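Local structure of designed protein 5L6HC3_1 (Synthetic construct, 5IZS) at residues 33-38 against 53-58. The protein is a computationally designed helical-hairpin protein that assembles into a homotrimer, with hydrogen-bond networks intended to give the association its specificity. Sequence-based numbering, arbitrary orientation.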
loop_
_atom_site.group_PDB
_atom_site.type_symbol
_atom_site.label_atom_id
_atom_site.label_comp_id
_atom_site.label_asym_id
_atom_site.label_seq_id
_atom_site.Cartn_x
_atom_site.Cartn_y
_atom_site.Cartn_z
ATOM N N ILE C 33 8.302 5.519 9.593
ATOM C CA ILE C 33 9.564 5.226 10.268
ATOM C C ILE C 33 10.195 6.499 10.831
ATOM O O ILE C 33 10.748 6.495 11.932
ATOM C CB ILE C 33 10.552 4.524 9.314
ATOM C CG1 ILE C 33 9.978 3.181 8.863
ATOM C CG2 ILE C 33 11.904 4.311 9.982
ATOM C CD1 ILE C 33 10.633 2.629 7.615
ATOM N N ASP C 34 10.100 7.588 10.071
ATOM C CA ASP C 34 10.587 8.893 10.517
ATOM C C ASP C 34 9.818 9.384 11.743
ATOM O O ASP C 34 10.404 9.944 12.670
ATOM C CB ASP C 34 10.481 9.927 9.392
ATOM C CG ASP C 34 11.419 9.632 8.229
ATOM O OD1 ASP C 34 12.458 8.970 8.444
ATOM O OD2 ASP C 34 11.113 10.061 7.095
ATOM N N LEU C 35 8.504 9.167 11.745
ATOM C CA LEU C 35 7.658 9.588 12.859
ATOM C C LEU C 35 8.005 8.819 14.130
ATOM O O LEU C 35 8.016 9.384 15.222
ATOM C CB LEU C 35 6.179 9.401 12.514
ATOM C CG LEU C 35 5.167 9.808 13.588
ATOM C CD1 LEU C 35 5.307 11.286 13.926
ATOM C CD2 LEU C 35 3.745 9.485 13.143
ATOM N N VAL C 36 8.294 7.531 13.981
ATOM C CA VAL C 36 8.697 6.699 15.110
ATOM C C VAL C 36 10.095 7.082 15.595
ATOM O O VAL C 36 10.363 7.083 16.797
ATOM C CB VAL C 36 8.662 5.201 14.748
ATOM C CG1 VAL C 36 9.177 4.354 15.900
ATOM C CG2 VAL C 36 7.249 4.786 14.375
ATOM N N ARG C 37 10.982 7.413 14.657
ATOM C CA ARG C 37 12.330 7.843 15.015
ATOM C C ARG C 37 12.291 9.116 15.852
ATOM O O ARG C 37 12.895 9.184 16.920
ATOM C CB ARG C 37 13.187 8.078 13.772
ATOM C CG ARG C 37 14.569 8.630 14.111
ATOM C CD ARG C 37 15.407 8.919 12.874
ATOM N NE ARG C 37 15.655 7.724 12.073
ATOM C CZ ARG C 37 15.207 7.558 10.834
ATOM N NH1 ARG C 37 14.493 8.515 10.255
ATOM N NH2 ARG C 37 15.477 6.441 10.170
ATOM N N LYS C 38 11.575 10.121 15.361
ATOM C CA LYS C 38 11.467 11.399 16.054
ATOM C C LYS C 38 10.717 11.255 17.377
ATOM O O LYS C 38 10.979 11.983 18.331
ATOM C CB LYS C 38 10.777 12.435 15.163
ATOM C CG LYS C 38 11.627 12.911 13.989
ATOM C CD LYS C 38 10.851 13.834 13.056
ATOM C CE LYS C 38 11.722 14.319 11.903
ATOM N NZ LYS C 38 10.981 15.185 10.943
ATOM N N ARG C 53 0.942 15.743 13.453
ATOM C CA ARG C 53 0.106 16.524 12.549
ATOM C C ARG C 53 0.761 16.678 11.171
ATOM O O ARG C 53 0.080 16.657 10.147
ATOM C CB ARG C 53 -0.191 17.899 13.153
ATOM C CG ARG C 53 -1.014 18.804 12.252
ATOM C CD ARG C 53 -1.260 20.152 12.902
ATOM N NE ARG C 53 -1.316 21.220 11.909
ATOM C CZ ARG C 53 -1.545 22.496 12.195
ATOM N NH1 ARG C 53 -1.751 22.867 13.452
ATOM N NH2 ARG C 53 -1.574 23.401 11.226
ATOM N N LYS C 54 2.085 16.816 11.150
ATOM C CA LYS C 54 2.816 16.991 9.896
ATOM C C LYS C 54 2.772 15.728 9.034
ATOM O O LYS C 54 2.490 15.795 7.840
ATOM C CB LYS C 54 4.267 17.388 10.178
ATOM C CG LYS C 54 5.065 17.813 8.947
ATOM C CD LYS C 54 6.499 18.170 9.317
ATOM C CE LYS C 54 7.255 16.968 9.863
ATOM N NZ LYS C 54 8.299 17.375 10.846
ATOM N N VAL C 55 3.054 14.581 9.646
ATOM C CA VAL C 55 2.993 13.298 8.950
ATOM C C VAL C 55 1.577 13.018 8.446
ATOM O O VAL C 55 1.392 12.508 7.339
ATOM C CB VAL C 55 3.468 12.143 9.864
ATOM C CG1 VAL C 55 3.048 10.785 9.312
ATOM C CG2 VAL C 55 4.977 12.207 10.043
ATOM N N LYS C 56 0.582 13.374 9.255
ATOM C CA LYS C 56 -0.817 13.167 8.891
ATOM C C LYS C 56 -1.199 13.940 7.631
ATOM O O LYS C 56 -1.840 13.398 6.731
ATOM C CB LYS C 56 -1.738 13.570 10.043
ATOM C CG LYS C 56 -3.214 13.494 9.691
ATOM C CD LYS C 56 -4.106 13.718 10.900
ATOM C CE LYS C 56 -5.579 13.600 10.524
ATOM N NZ LYS C 56 -6.486 13.763 11.696
ATOM N N GLU C 57 -0.800 15.207 7.574
ATOM C CA GLU C 57 -1.073 16.056 6.420
ATOM C C GLU C 57 -0.312 15.564 5.192
ATOM O O GLU C 57 -0.847 15.555 4.083
ATOM C CB GLU C 57 -0.707 17.508 6.735
ATOM C CG GLU C 57 -0.561 18.413 5.520
ATOM C CD GLU C 57 -1.883 18.721 4.842
ATOM O OE1 GLU C 57 -2.945 18.512 5.463
ATOM O OE2 GLU C 57 -1.854 19.179 3.681
ATOM N N GLU C 58 0.932 15.141 5.401
ATOM C CA GLU C 58 1.758 14.600 4.324
ATOM C C GLU C 58 1.194 13.280 3.802
ATOM O O GLU C 58 1.187 13.034 2.596
ATOM C CB GLU C 58 3.200 14.412 4.800
ATOM C CG GLU C 58 4.046 15.676 4.714
ATOM C CD GLU C 58 5.248 15.656 5.645
ATOM O OE1 GLU C 58 5.521 14.598 6.251
ATOM O OE2 GLU C 58 5.915 16.705 5.780
#
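Leu35 meets Val55 in the apolar centre of this contact, where their CA atoms stand 7.1 Å apart, the closest pair of CA atoms between 33-38 and 53-58. Val55 CG2 is the atom that does most of the touching: it lies 3.9 Å from Leu35 CB and 4.0 Å from Leu35 CD1, so it sits against both the root and one branch of the leucine. The other branch, Leu35 CD2, reaches Val55 CG1 at 4.1 Å. With CG opposite its own backbone N (chi1 -180°), the leucine crosses the valine obliquely and sets one methyl against each of its branches. Both residues are buried, and the third subunit helps close the site, with its Val36 against Leu35 and its Ile33 against Val55.

One turn on, Lys38 runs out fully extended beyond CG, while Lys54 bends at chi3 (64°), and the two chains cross at about a right angle. Their ammonium groups end 3.5 Å apart, NZ to NZ, a spacing between two donors and not a bond. Glu51 probably offsets this proximity of like charges: its OE1 forms a salt bridge with Lys54 NZ and a long, weak ion pair with Lys38 NZ.

The contact thus grades from a buried aliphatic pair to a partly exposed charged margin, joining helix 6-41 to helix 45-82 near the turn between them. Two long antiparallel helices joined by a short turn make a helical hairpin, and three copies of it form the six-helix bundle of the designed trimer.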